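Local atomic coordinates of OTU domain-containing protein wMelOTU (Wolbachia pipientis wMel, PDB entry 6W9O), a protein that probably acts as a bacterial effector deubiquitinase of the OTU cysteine protease family, hydrolysing ubiquitin linkages. Residues F42-Q46 with L206-E210; S61-T66 with D178-H183; R122-P126 with G189-E193. All coordinates share one frame; numbering follows the deposited sequence.

Overall arrangement
The three contacts tie loops and helices of an OTU fold to one mixed sheet. Contact 1 packs helix 203-209 on edge strand 42-44, contact 2 sets the end of helix 53-66 against the start of strand 181-188, and contact 3 fastens the loop before helix 126-137 to strand 191-197. Strands 42-44, 191-197 and 181-188 are neighbours, in that order. The contact centres lie between about 16 and 20 Å apart. Contact 1 touches contact 2 through F42 and H183, and contact 3 through V44 and G45 with E193. Contacts 2 and 3 alternate along the chain, within the span that contact 1 closes near its modelled ends.

Contact 1 of 3, residues F42-Q46 with L206-E210; sequences FYVGQ and LQEQE
Y43 and L206 meet where the C-terminal helix 203-209 folds back on strand 42-44, an outermost strand of the mixed sheet of this OTU fold. One methyl of the leucine does the touching: L206 CD2 lies 3.7 Å from Y43 CE2 and nearly as close to the hydroxyl end of the ring. At the other ortho-meta pair of ring carbons the aliphatic part of Q209 takes over, with its CG 3.6 Å from Y43 CE1. L206 and Q209, about one helical turn apart, thus cover opposite flanks of the ring from the same side, both at a slant. The CB of Y43 points toward the helix, and its CG sits between the backbone N and the carbonyl carbon (chi1 62°).

Beyond the ring, Q209 bends at its second torsion and turns its amide toward that of Q46, which comes from the opposite direction. The two amide planes are nearly coplanar, 14° apart. Q209 NE2 gives a weak bond to Q46 OE1 at 2.8 Å; the return bond from Q46 NE2 to Q209 OE1 measures 2.3 Å, too short to be taken literally. The two amide oxygens also stand close together and Q209 is poorly ordered, so the modelled pairing is doubtful.

Outward from these groups, the strand is held by its own backbone bonds, Y43 to L196 and G45 to P194, both on strand 191-197, while Q46 O accepts from Q60 NE2 of helix 53-66. The ring's polar end is fixed by S201, just ahead of the helix: the Y43 hydroxyl OH and S201 OG share a hydrogen bond, and L206 CD2 rests 3.8 Å from that same OH.

Contact 2 of 3, residues S61-T66 with D178-H183; sequences SLEQQT and DSSTVH
Helix 61-66 passes strand 181-183 with S61 nearest V182 and Q65 nearest S179, their CA atoms 5.4 and 5.2 Å apart. The axes approach to 7.7 Å at 139°, so the helix end runs roughly counter to the strand. A type I turn, D178-T181, leads into the strand; within it D178 OD2 accepts from S180 N, an Asx turn, and OD1 takes the hydroxyl of T181 besides a salt bridge to K140.

Two side chains of the helix grip the backbone opposite. S61 OG accepts from H183 N at 2.9 Å, its hydroxyl swung away from the backbone N (chi1 171°) and pressed close against V182. One turn later Q65, bent at its second torsion, sends NE2 to T181 O at 2.9 Å; the donor arrives almost in line with the carbonyl, and the acceptor stays near the amide plane. K200 holds the other amide atom, OE1, which fixes the rotation of the group. Between these bonds V182 CG1 packs 3.7 Å from L62 CA, alongside the leucine side chain. The S179 carbonyl is buried against carbon atoms of Q65 and T66 without a polar partner, probably at some energetic cost.

The helix thus docks on T181 O and H183 N, supplying a donor for one and an acceptor for the other, while V182 bonds through its backbone to K140 and H142, and H183 to L195.

Contact 3 of 3, residues R122-P126 with G189-E193; sequences RWGDP and GLHFE
An edge-to-face aromatic pair, W123 on H191, and a small apolar cluster join the loop ahead of helix 126-137 to the turn that opens strand 191-197. The indole leads with the rim of its six-membered ring: CZ3 stands 3.4 Å from H191 NE2, over one face of the imidazole. With planes at 88° and ring centroids 4.8 Å apart, this is a T-shaped pair, offset toward the imidazole rim. The neighbouring corner of the indole, CE3, comes 3.8 Å from L190 CB, so the tryptophan spans two successive residues.

L190 extends past the G124 carbonyl of the loop, CG beside its backbone N (chi1 -72°), and its CD2 reaches the proline ring. P126 meets F192 from the opposite direction, P126 CD lying 3.4 Å from F192 CZ. S57 of helix 53-66 also packs on F192, while L141 and V143 line the proline. One water ties the two backbones together, donating to G124 O at 2.8 Å and to L190 O at 2.7 Å, and it lies in the plane of the F192 ring at its edge.

D125, whose CB points away from the turn, is the N-cap of helix 126-137, its OD1 taking the D127 N-H. Within the 189-193 segment, N186 ND2 bonds to the carbonyls of G189 and H191. A histidine followed by an aromatic residue near the end of the OTU domain, with F192 edge-to-face against F54 of helix 53-66, is consistent with H191 being the active-site histidine of this cysteine protease fold.

Contact 1 of 3, residues F42-Q46 with L206-E210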
ATOM      1  N   PHE A  42     -11.159  13.114  -5.812  1.00 16.81           N
ATOM      2  CA  PHE A  42     -10.057  12.156  -5.944  1.00 16.85           C
ATOM      3  C   PHE A  42      -9.849  11.774  -7.395  1.00 17.65           C
ATOM      4  O   PHE A  42     -10.743  11.944  -8.231  1.00 20.20           O
ATOM      5  CB  PHE A  42     -10.303  10.871  -5.117  1.00 15.72           C
ATOM      6  CG  PHE A  42     -10.098  11.092  -3.616  1.00 14.24           C
ATOM      7  CD1 PHE A  42      -8.907  10.681  -2.989  1.00 15.28           C
ATOM      8  CD2 PHE A  42     -11.109  11.710  -2.870  1.00 17.94           C
ATOM      9  CE1 PHE A  42      -8.713  10.906  -1.621  1.00 17.68           C
ATOM     10  CE2 PHE A  42     -10.928  11.938  -1.569  1.00 19.26           C
ATOM     11  CZ  PHE A  42      -9.751  11.526  -0.908  1.00 15.83           C
ATOM     12  N   TYR A  43      -8.627  11.379  -7.708  1.00 17.54           N
ATOM     13  CA  TYR A  43      -8.306  10.990  -9.081  1.00 18.13           C
ATOM     14  C   TYR A  43      -7.268   9.892  -9.010  1.00 15.71           C
ATOM     15  O   TYR A  43      -6.584   9.731  -8.001  1.00 15.86           O
ATOM     16  CB  TYR A  43      -7.777  12.183  -9.895  1.00 19.91           C
ATOM     17  CG  TYR A  43      -6.481  12.773  -9.366  1.00 19.15           C
ATOM     18  CD1 TYR A  43      -5.267  12.428  -9.924  1.00 19.31           C
ATOM     19  CD2 TYR A  43      -6.481  13.717  -8.345  1.00 18.63           C
ATOM     20  CE1 TYR A  43      -4.078  12.965  -9.483  1.00 21.71           C
ATOM     21  CE2 TYR A  43      -5.283  14.244  -7.900  1.00 18.49           C
ATOM     22  CZ  TYR A  43      -4.100  13.881  -8.456  1.00 22.35           C
ATOM     23  OH  TYR A  43      -2.923  14.452  -7.943  1.00 23.06           O
ATOM     24  N   VAL A  44      -7.182   9.110 -10.092  1.00 17.37           N
ATOM     25  CA  VAL A  44      -6.173   8.065 -10.212  1.00 17.51           C
ATOM     26  C   VAL A  44      -4.865   8.664 -10.754  1.00 16.98           C
ATOM     27  O   VAL A  44      -4.828   9.184 -11.868  1.00 21.22           O
ATOM     28  CB  VAL A  44      -6.685   6.913 -11.095  1.00 18.96           C
ATOM     29  CG1 VAL A  44      -5.625   5.824 -11.127  1.00 20.31           C
ATOM     30  CG2 VAL A  44      -8.006   6.390 -10.529  1.00 18.99           C
ATOM     31  N   GLY A  45      -3.785   8.548  -9.968  1.00 16.40           N
ATOM     32  CA  GLY A  45      -2.460   9.012 -10.342  1.00 17.74           C
ATOM     33  C   GLY A  45      -1.728   7.955 -11.142  1.00 18.45           C
ATOM     34  O   GLY A  45      -2.311   6.991 -11.643  1.00 20.41           O
ATOM     35  N   GLN A  46      -0.431   8.127 -11.254  1.00 19.93           N
ATOM     36  CA  GLN A  46       0.423   7.211 -11.989  1.00 22.15           C
ATOM     37  C   GLN A  46       1.433   6.628 -11.029  1.00 21.29           C
ATOM     38  O   GLN A  46       1.913   7.313 -10.146  1.00 26.22           O
ATOM     39  CB  GLN A  46       1.184   7.908 -13.112  1.00 26.45           C
ATOM     40  CG  GLN A  46       0.352   8.135 -14.343  1.00 42.30           C
ATOM     41  CD  GLN A  46      -0.487   9.377 -14.211  1.00 53.56           C
ATOM     42  OE1 GLN A  46       0.009  10.435 -13.808  1.00 56.13           O
ATOM     43  NE2 GLN A  46      -1.772   9.266 -14.544  1.00 57.16           N
ATOM     44  N   LEU A 206      -1.266  18.685 -10.865  1.00 25.91           N
ATOM     45  CA  LEU A 206      -2.512  18.477 -11.583  1.00 24.57           C
ATOM     46  C   LEU A 206      -2.362  18.688 -13.083  1.00 30.34           C
ATOM     47  O   LEU A 206      -3.016  17.982 -13.863  1.00 32.27           O
ATOM     48  CB  LEU A 206      -3.626  19.351 -11.036  1.00 26.12           C
ATOM     49  CG  LEU A 206      -4.001  18.975  -9.610  1.00 25.04           C
ATOM     50  CD1 LEU A 206      -5.088  19.926  -9.169  1.00 25.36           C
ATOM     51  CD2 LEU A 206      -4.489  17.527  -9.513  1.00 22.62           C
ATOM     52  N   GLN A 207      -1.529  19.639 -13.508  1.00 30.18           N
ATOM     53  CA  GLN A 207      -1.250  19.782 -14.938  1.00 33.57           C
ATOM     54  C   GLN A 207      -0.486  18.580 -15.481  1.00 41.54           C
ATOM     55  O   GLN A 207      -0.692  18.182 -16.635  1.00 49.03           O
ATOM     56  CB  GLN A 207      -0.459  21.062 -15.181  1.00 36.65           C
ATOM     57  CG  GLN A 207      -1.258  22.336 -14.884  1.00 45.22           C
ATOM     58  CD  GLN A 207      -0.774  23.540 -15.685  1.00 51.21           C
ATOM     59  OE1 GLN A 207      -1.574  24.388 -16.109  1.00 51.88           O
ATOM     60  NE2 GLN A 207       0.544  23.621 -15.895  1.00 53.16           N
ATOM     61  N   GLU A 208       0.427  18.011 -14.686  1.00 40.51           N
ATOM     62  CA  GLU A 208       1.140  16.814 -15.134  1.00 50.98           C
ATOM     63  C   GLU A 208       0.196  15.628 -15.244  1.00 55.23           C
ATOM     64  O   GLU A 208       0.383  14.756 -16.099  1.00 51.70           O
ATOM     65  CB  GLU A 208       2.312  16.490 -14.201  1.00 56.62           C
ATOM     66  CG  GLU A 208       3.203  17.693 -13.912  1.00 66.16           C
ATOM     67  CD  GLU A 208       4.667  17.350 -13.733  1.00 74.87           C
ATOM     68  OE1 GLU A 208       4.968  16.417 -12.949  1.00 78.36           O
ATOM     69  OE2 GLU A 208       5.513  18.035 -14.363  1.00 78.31           O
ATOM     70  N   GLN A 209      -0.827  15.591 -14.396  1.00 58.42           N
ATOM     71  CA  GLN A 209      -1.878  14.598 -14.533  1.00 61.42           C
ATOM     72  C   GLN A 209      -2.705  14.825 -15.797  1.00 65.76           C
ATOM     73  O   GLN A 209      -3.139  13.857 -16.431  1.00 70.50           O
ATOM     74  CB  GLN A 209      -2.755  14.626 -13.283  1.00 53.36           C
ATOM     75  CG  GLN A 209      -3.428  13.327 -12.999  1.00 58.79           C
ATOM     76  CD  GLN A 209      -2.443  12.165 -12.928  1.00 57.11           C
ATOM     77  OE1 GLN A 209      -2.712  11.094 -13.471  1.00 59.77           O
ATOM     78  NE2 GLN A 209      -1.306  12.367 -12.253  1.00 55.10           N
ATOM     79  N   GLU A 210      -2.925  16.079 -16.185  1.00 63.50           N
ATOM     80  CA  GLU A 210      -3.726  16.378 -17.372  1.00 64.35           C
ATOM     81  C   GLU A 210      -2.853  16.428 -18.620  1.00 63.89           C
ATOM     82  O   GLU A 210      -2.838  15.491 -19.415  1.00 67.48           O
ATOM     83  CB  GLU A 210      -4.495  17.694 -17.200  1.00 63.10           C
TER

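Contact 2 of 3, residues S61-T66 with D178-H183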
ATOM      1  N   SER A  61       0.491   8.316  -1.869  1.00 12.70           N
ATOM      2  CA  SER A  61      -0.656   8.677  -1.032  1.00 11.50           C
ATOM      3  C   SER A  61      -0.187   9.026   0.373  1.00 13.10           C
ATOM      4  O   SER A  61      -0.673  10.008   0.980  1.00 12.99           O
ATOM      5  CB  SER A  61      -1.659   7.499  -1.053  1.00 12.59           C
ATOM      6  OG  SER A  61      -2.701   7.727  -0.091  1.00 12.62           O
ATOM      7  N   LEU A  62       0.828   8.306   0.887  1.00 13.95           N
ATOM      8  CA  LEU A  62       1.390   8.638   2.202  1.00 12.93           C
ATOM      9  C   LEU A  62       1.911  10.061   2.227  1.00 12.58           C
ATOM     10  O   LEU A  62       1.665  10.816   3.184  1.00 14.36           O
ATOM     11  CB  LEU A  62       2.519   7.658   2.553  1.00 13.86           C
ATOM     12  CG  LEU A  62       3.159   7.860   3.939  1.00 14.25           C
ATOM     13  CD1 LEU A  62       2.171   7.442   5.017  1.00 16.88           C
ATOM     14  CD2 LEU A  62       4.486   7.092   4.020  1.00 19.04           C
ATOM     15  N   GLU A  63       2.642  10.467   1.185  1.00 12.92           N
ATOM     16  CA  GLU A  63       3.226  11.801   1.211  1.00 13.00           C
ATOM     17  C   GLU A  63       2.115  12.850   1.178  1.00 14.03           C
ATOM     18  O   GLU A  63       2.166  13.865   1.896  1.00 14.47           O
ATOM     19  CB  GLU A  63       4.179  11.999   0.025  1.00 14.70           C
ATOM     20  CG  GLU A  63       4.774  13.433   0.101  1.00 15.24           C
ATOM     21  CD  GLU A  63       5.789  13.769  -0.974  1.00 18.40           C
ATOM     22  OE1 GLU A  63       6.223  12.824  -1.719  1.00 20.12           O
ATOM     23  OE2 GLU A  63       6.203  14.922  -1.074  1.00 20.11           O
ATOM     24  N   GLN A  64       1.104  12.634   0.339  1.00 14.41           N
ATOM     25  CA  GLN A  64       0.080  13.664   0.238  1.00 14.24           C
ATOM     26  C   GLN A  64      -0.731  13.761   1.520  1.00 14.43           C
ATOM     27  O   GLN A  64      -1.108  14.864   1.949  1.00 14.77           O
ATOM     28  CB  GLN A  64      -0.828  13.302  -0.946  1.00 15.40           C
ATOM     29  CG  GLN A  64      -1.753  14.410  -1.298  1.00 20.72           C
ATOM     30  CD  GLN A  64      -2.459  14.128  -2.632  1.00 19.80           C
ATOM     31  OE1 GLN A  64      -3.457  13.501  -2.612  1.00 19.77           O
ATOM     32  NE2 GLN A  64      -1.940  14.642  -3.735  1.00 23.82           N
ATOM     33  N   GLN A  65      -1.048  12.625   2.139  1.00 14.77           N
ATOM     34  CA  GLN A  65      -1.913  12.581   3.320  1.00 12.57           C
ATOM     35  C   GLN A  65      -1.182  13.058   4.559  1.00 15.40           C
ATOM     36  O   GLN A  65      -1.758  13.799   5.378  1.00 16.77           O
ATOM     37  CB  GLN A  65      -2.385  11.132   3.582  1.00 13.88           C
ATOM     38  CG  GLN A  65      -3.377  10.620   2.535  1.00 14.62           C
ATOM     39  CD  GLN A  65      -4.693  11.390   2.607  1.00 17.42           C
ATOM     40  OE1 GLN A  65      -4.805  12.494   2.060  1.00 19.01           O
ATOM     41  NE2 GLN A  65      -5.676  10.864   3.330  1.00 15.57           N
ATOM     42  N   THR A  66       0.090  12.613   4.758  1.00 15.90           N
ATOM     43  CA  THR A  66       0.782  12.896   6.030  1.00 18.54           C
ATOM     44  C   THR A  66       2.013  13.779   5.903  1.00 17.63           C
ATOM     45  O   THR A  66       2.549  14.241   6.931  1.00 19.71           O
ATOM     46  CB  THR A  66       1.239  11.596   6.709  1.00 19.33           C
ATOM     47  OG1 THR A  66       2.368  11.049   5.979  1.00 18.71           O
ATOM     48  CG2 THR A  66       0.127  10.565   6.764  1.00 21.90           C
ATOM     49  N   ASP A 178      -9.954  11.320   6.413  1.00 15.89           N
ATOM     50  CA  ASP A 178      -9.031  10.888   7.454  1.00 14.28           C
ATOM     51  C   ASP A 178      -7.604  10.937   6.927  1.00 15.09           C
ATOM     52  O   ASP A 178      -7.230  10.153   6.037  1.00 14.47           O
ATOM     53  CB  ASP A 178      -9.368   9.437   7.805  1.00 15.58           C
ATOM     54  CG  ASP A 178      -8.392   8.833   8.811  1.00 21.75           C
ATOM     55  OD1 ASP A 178      -8.311   7.587   8.888  1.00 21.81           O
ATOM     56  OD2 ASP A 178      -7.729   9.596   9.569  1.00 21.48           O
ATOM     57  N   SER A 179      -6.774  11.804   7.524  1.00 16.74           N
ATOM     58  CA  SER A 179      -5.404  11.902   7.053  1.00 15.59           C
ATOM     59  C   SER A 179      -4.578  10.661   7.363  1.00 17.44           C
ATOM     60  O   SER A 179      -3.471  10.528   6.826  1.00 19.77           O
ATOM     61  CB  SER A 179      -4.736  13.145   7.702  1.00 18.83           C
ATOM     62  OG  SER A 179      -4.612  12.996   9.094  1.00 26.00           O
ATOM     63  N   SER A 180      -5.067   9.758   8.215  1.00 14.54           N
ATOM     64  CA  SER A 180      -4.325   8.541   8.503  0.68 15.90           C
ATOM     65  C   SER A 180      -4.776   7.362   7.655  1.00 17.39           C
ATOM     66  O   SER A 180      -4.360   6.242   7.932  1.00 17.54           O
ATOM     67  CB  SER A 180      -4.454   8.179   9.966  0.68 18.88           C
ATOM     68  OG  SER A 180      -3.829   9.178  10.773  0.68 19.56           O
ATOM     69  N   THR A 181      -5.609   7.585   6.639  1.00 14.26           N
ATOM     70  CA  THR A 181      -5.899   6.518   5.665  1.00 12.31           C
ATOM     71  C   THR A 181      -5.176   6.889   4.377  1.00 14.90           C
ATOM     72  O   THR A 181      -5.330   8.017   3.885  1.00 15.82           O
ATOM     73  CB  THR A 181      -7.402   6.455   5.391  1.00 13.26           C
ATOM     74  OG1 THR A 181      -8.094   6.028   6.574  1.00 16.78           O
ATOM     75  CG2 THR A 181      -7.736   5.423   4.292  1.00 14.29           C
ATOM     76  N   VAL A 182      -4.423   5.932   3.794  1.00 12.74           N
ATOM     77  CA  VAL A 182      -3.846   6.108   2.475  1.00 11.82           C
ATOM     78  C   VAL A 182      -4.684   5.284   1.495  1.00 14.10           C
ATOM     79  O   VAL A 182      -5.420   4.358   1.883  1.00 14.46           O
ATOM     80  CB  VAL A 182      -2.361   5.716   2.435  1.00 15.20           C
ATOM     81  CG1 VAL A 182      -1.544   6.697   3.337  1.00 15.11           C
ATOM     82  CG2 VAL A 182      -2.172   4.342   2.945  1.00 15.57           C
ATOM     83  N   HIS A 183      -4.640   5.651   0.205  1.00 11.59           N
ATOM     84  CA  HIS A 183      -5.594   5.114  -0.777  1.00 10.60           C
ATOM     85  C   HIS A 183      -4.892   4.695  -2.051  1.00 11.76           C
ATOM     86  O   HIS A 183      -4.140   5.478  -2.628  1.00 12.98           O
ATOM     87  CB  HIS A 183      -6.635   6.200  -1.186  1.00 11.89           C
ATOM     88  CG  HIS A 183      -7.369   6.785  -0.023  1.00 10.45           C
ATOM     89  ND1 HIS A 183      -8.573   6.282   0.428  1.00 12.86           N
ATOM     90  CD2 HIS A 183      -7.091   7.878   0.737  1.00 12.85           C
ATOM     91  CE1 HIS A 183      -8.982   7.023   1.460  1.00 13.84           C
ATOM     92  NE2 HIS A 183      -8.107   8.003   1.652  1.00 13.93           N
TER

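Contact 3 of 3, residues R122-P126 with G189-E193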
ATOM      1  N   ARG A 122       9.897  -8.480  -7.453  1.00 17.04           N
ATOM      2  CA  ARG A 122       8.936  -9.021  -6.496  0.56 16.39           C
ATOM      3  C   ARG A 122       7.863  -7.957  -6.297  1.00 16.64           C
ATOM      4  O   ARG A 122       8.115  -6.930  -5.667  1.00 16.46           O
ATOM      5  CB  ARG A 122       9.649  -9.327  -5.174  0.56 17.08           C
ATOM      6  CG  ARG A 122       8.704  -9.580  -4.026  0.56 16.22           C
ATOM      7  CD  ARG A 122       7.805 -10.787  -4.268  0.56 17.89           C
ATOM      8  NE  ARG A 122       7.202 -11.215  -2.992  0.56 20.55           N
ATOM      9  CZ  ARG A 122       7.743 -12.108  -2.164  0.56 21.72           C
ATOM     10  NH1 ARG A 122       8.891 -12.721  -2.472  0.56 25.43           N
ATOM     11  NH2 ARG A 122       7.116 -12.411  -1.021  0.56 21.72           N
ATOM     12  N   TRP A 123       6.688  -8.158  -6.871  1.00 14.36           N
ATOM     13  CA  TRP A 123       5.638  -7.149  -6.739  1.00 13.07           C
ATOM     14  C   TRP A 123       5.043  -7.142  -5.336  1.00 13.68           C
ATOM     15  O   TRP A 123       4.907  -8.174  -4.679  1.00 14.84           O
ATOM     16  CB  TRP A 123       4.515  -7.371  -7.771  1.00 13.51           C
ATOM     17  CG  TRP A 123       4.921  -7.249  -9.150  1.00 15.50           C
ATOM     18  CD1 TRP A 123       6.203  -7.288  -9.667  1.00 17.23           C
ATOM     19  CD2 TRP A 123       4.047  -7.054 -10.260  1.00 16.27           C
ATOM     20  NE1 TRP A 123       6.160  -7.145 -11.077  1.00 21.26           N
ATOM     21  CE2 TRP A 123       4.843  -6.974 -11.434  1.00 18.00           C
ATOM     22  CE3 TRP A 123       2.647  -6.959 -10.374  1.00 18.99           C
ATOM     23  CZ2 TRP A 123       4.281  -6.817 -12.703  1.00 22.72           C
ATOM     24  CZ3 TRP A 123       2.093  -6.793 -11.627  1.00 23.86           C
ATOM     25  CH2 TRP A 123       2.907  -6.729 -12.779  1.00 24.10           C
ATOM     26  N   GLY A 124       4.725  -5.961  -4.826  1.00 12.37           N
ATOM     27  CA  GLY A 124       4.171  -5.856  -3.471  1.00 14.15           C
ATOM     28  C   GLY A 124       2.699  -6.265  -3.374  1.00 12.57           C
ATOM     29  O   GLY A 124       1.925  -6.185  -4.340  1.00 13.93           O
ATOM     30  N   ASP A 125       2.321  -6.730  -2.187  1.00 12.93           N
ATOM     31  CA  ASP A 125       1.002  -7.308  -1.910  1.00 15.22           C
ATOM     32  C   ASP A 125       0.424  -6.547  -0.724  1.00 14.38           C
ATOM     33  O   ASP A 125       1.026  -6.552   0.374  1.00 14.01           O
ATOM     34  CB  ASP A 125       1.233  -8.793  -1.585  1.00 15.58           C
ATOM     35  CG  ASP A 125      -0.014  -9.542  -1.189  1.00 19.29           C
ATOM     36  OD1 ASP A 125      -1.093  -8.937  -1.069  1.00 16.74           O
ATOM     37  OD2 ASP A 125       0.119 -10.773  -1.032  1.00 18.45           O
ATOM     38  N   PRO A 126      -0.742  -5.920  -0.873  1.00 13.93           N
ATOM     39  CA  PRO A 126      -1.366  -5.195   0.275  1.00 13.99           C
ATOM     40  C   PRO A 126      -1.532  -6.058   1.498  1.00 14.82           C
ATOM     41  O   PRO A 126      -1.399  -5.535   2.615  1.00 15.08           O
ATOM     42  CB  PRO A 126      -2.746  -4.791  -0.256  1.00 16.14           C
ATOM     43  CG  PRO A 126      -2.532  -4.652  -1.744  1.00 18.53           C
ATOM     44  CD  PRO A 126      -1.502  -5.740  -2.130  1.00 16.73           C
ATOM     45  N   GLY A 189      -5.071  -8.162 -10.712  1.00 15.97           N
ATOM     46  CA  GLY A 189      -3.798  -8.739 -10.304  1.00 16.09           C
ATOM     47  C   GLY A 189      -3.190  -7.951  -9.193  1.00 16.87           C
ATOM     48  O   GLY A 189      -3.888  -7.470  -8.262  1.00 15.75           O
ATOM     49  N   LEU A 190      -1.878  -7.779  -9.265  1.00 13.54           N
ATOM     50  CA  LEU A 190      -1.165  -6.917  -8.307  1.00 14.78           C
ATOM     51  C   LEU A 190      -0.755  -5.586  -8.937  1.00 13.52           C
ATOM     52  O   LEU A 190       0.320  -5.056  -8.638  1.00 15.56           O
ATOM     53  CB  LEU A 190       0.058  -7.631  -7.719  1.00 13.76           C
ATOM     54  CG  LEU A 190      -0.262  -8.756  -6.706  1.00 15.20           C
ATOM     55  CD1 LEU A 190       1.008  -9.374  -6.173  1.00 17.02           C
ATOM     56  CD2 LEU A 190      -1.128  -8.238  -5.517  1.00 17.07           C
ATOM     57  N   HIS A 191      -1.603  -5.051  -9.821  1.00 13.88           N
ATOM     58  CA  HIS A 191      -1.359  -3.749 -10.455  1.00 12.03           C
ATOM     59  C   HIS A 191      -2.027  -2.672  -9.630  1.00 14.81           C
ATOM     60  O   HIS A 191      -3.238  -2.756  -9.374  1.00 15.17           O
ATOM     61  CB  HIS A 191      -1.972  -3.771 -11.851  1.00 14.98           C
ATOM     62  CG  HIS A 191      -1.262  -4.709 -12.756  1.00 14.56           C
ATOM     63  ND1 HIS A 191      -0.358  -4.287 -13.716  1.00 16.63           N
ATOM     64  CD2 HIS A 191      -1.342  -6.057 -12.873  1.00 15.07           C
ATOM     65  CE1 HIS A 191       0.091  -5.349 -14.380  1.00 17.32           C
ATOM     66  NE2 HIS A 191      -0.452  -6.435 -13.853  1.00 17.78           N
ATOM     67  N   PHE A 192      -1.257  -1.646  -9.241  1.00 12.59           N
ATOM     68  CA  PHE A 192      -1.792  -0.590  -8.384  1.00 13.10           C
ATOM     69  C   PHE A 192      -1.422   0.777  -8.927  1.00 13.67           C
ATOM     70  O   PHE A 192      -0.385   0.964  -9.563  1.00 15.40           O
ATOM     71  CB  PHE A 192      -1.179  -0.709  -6.977  1.00 14.06           C
ATOM     72  CG  PHE A 192      -1.555  -1.997  -6.297  1.00 13.34           C
ATOM     73  CD1 PHE A 192      -2.789  -2.119  -5.687  1.00 13.18           C
ATOM     74  CD2 PHE A 192      -0.676  -3.070  -6.312  1.00 12.38           C
ATOM     75  CE1 PHE A 192      -3.175  -3.323  -5.119  1.00 14.66           C
ATOM     76  CE2 PHE A 192      -1.041  -4.317  -5.753  1.00 14.45           C
ATOM     77  CZ  PHE A 192      -2.310  -4.442  -5.138  1.00 15.11           C
ATOM     78  N   GLU A 193      -2.279   1.756  -8.614  1.00 12.46           N
ATOM     79  CA  GLU A 193      -2.012   3.181  -8.823  0.53 13.95           C
ATOM     80  C   GLU A 193      -2.439   3.898  -7.567  1.00 12.88           C
ATOM     81  O   GLU A 193      -3.297   3.420  -6.821  1.00 12.84           O
ATOM     82  CB  GLU A 193      -2.861   3.722  -9.978  0.53 15.01           C
ATOM     83  CG  GLU A 193      -2.441   3.263 -11.399  0.53 16.95           C
ATOM     84  CD  GLU A 193      -3.667   3.049 -12.315  0.53 19.16           C
ATOM     85  OE1 GLU A 193      -4.569   2.276 -11.930  0.53 28.71           O
ATOM     86  OE2 GLU A 193      -3.751   3.650 -13.390  0.53 24.80           O
TER
HETATM   87  O   HOH W   1       2.313  -4.888  -6.803  1.00 15.51           O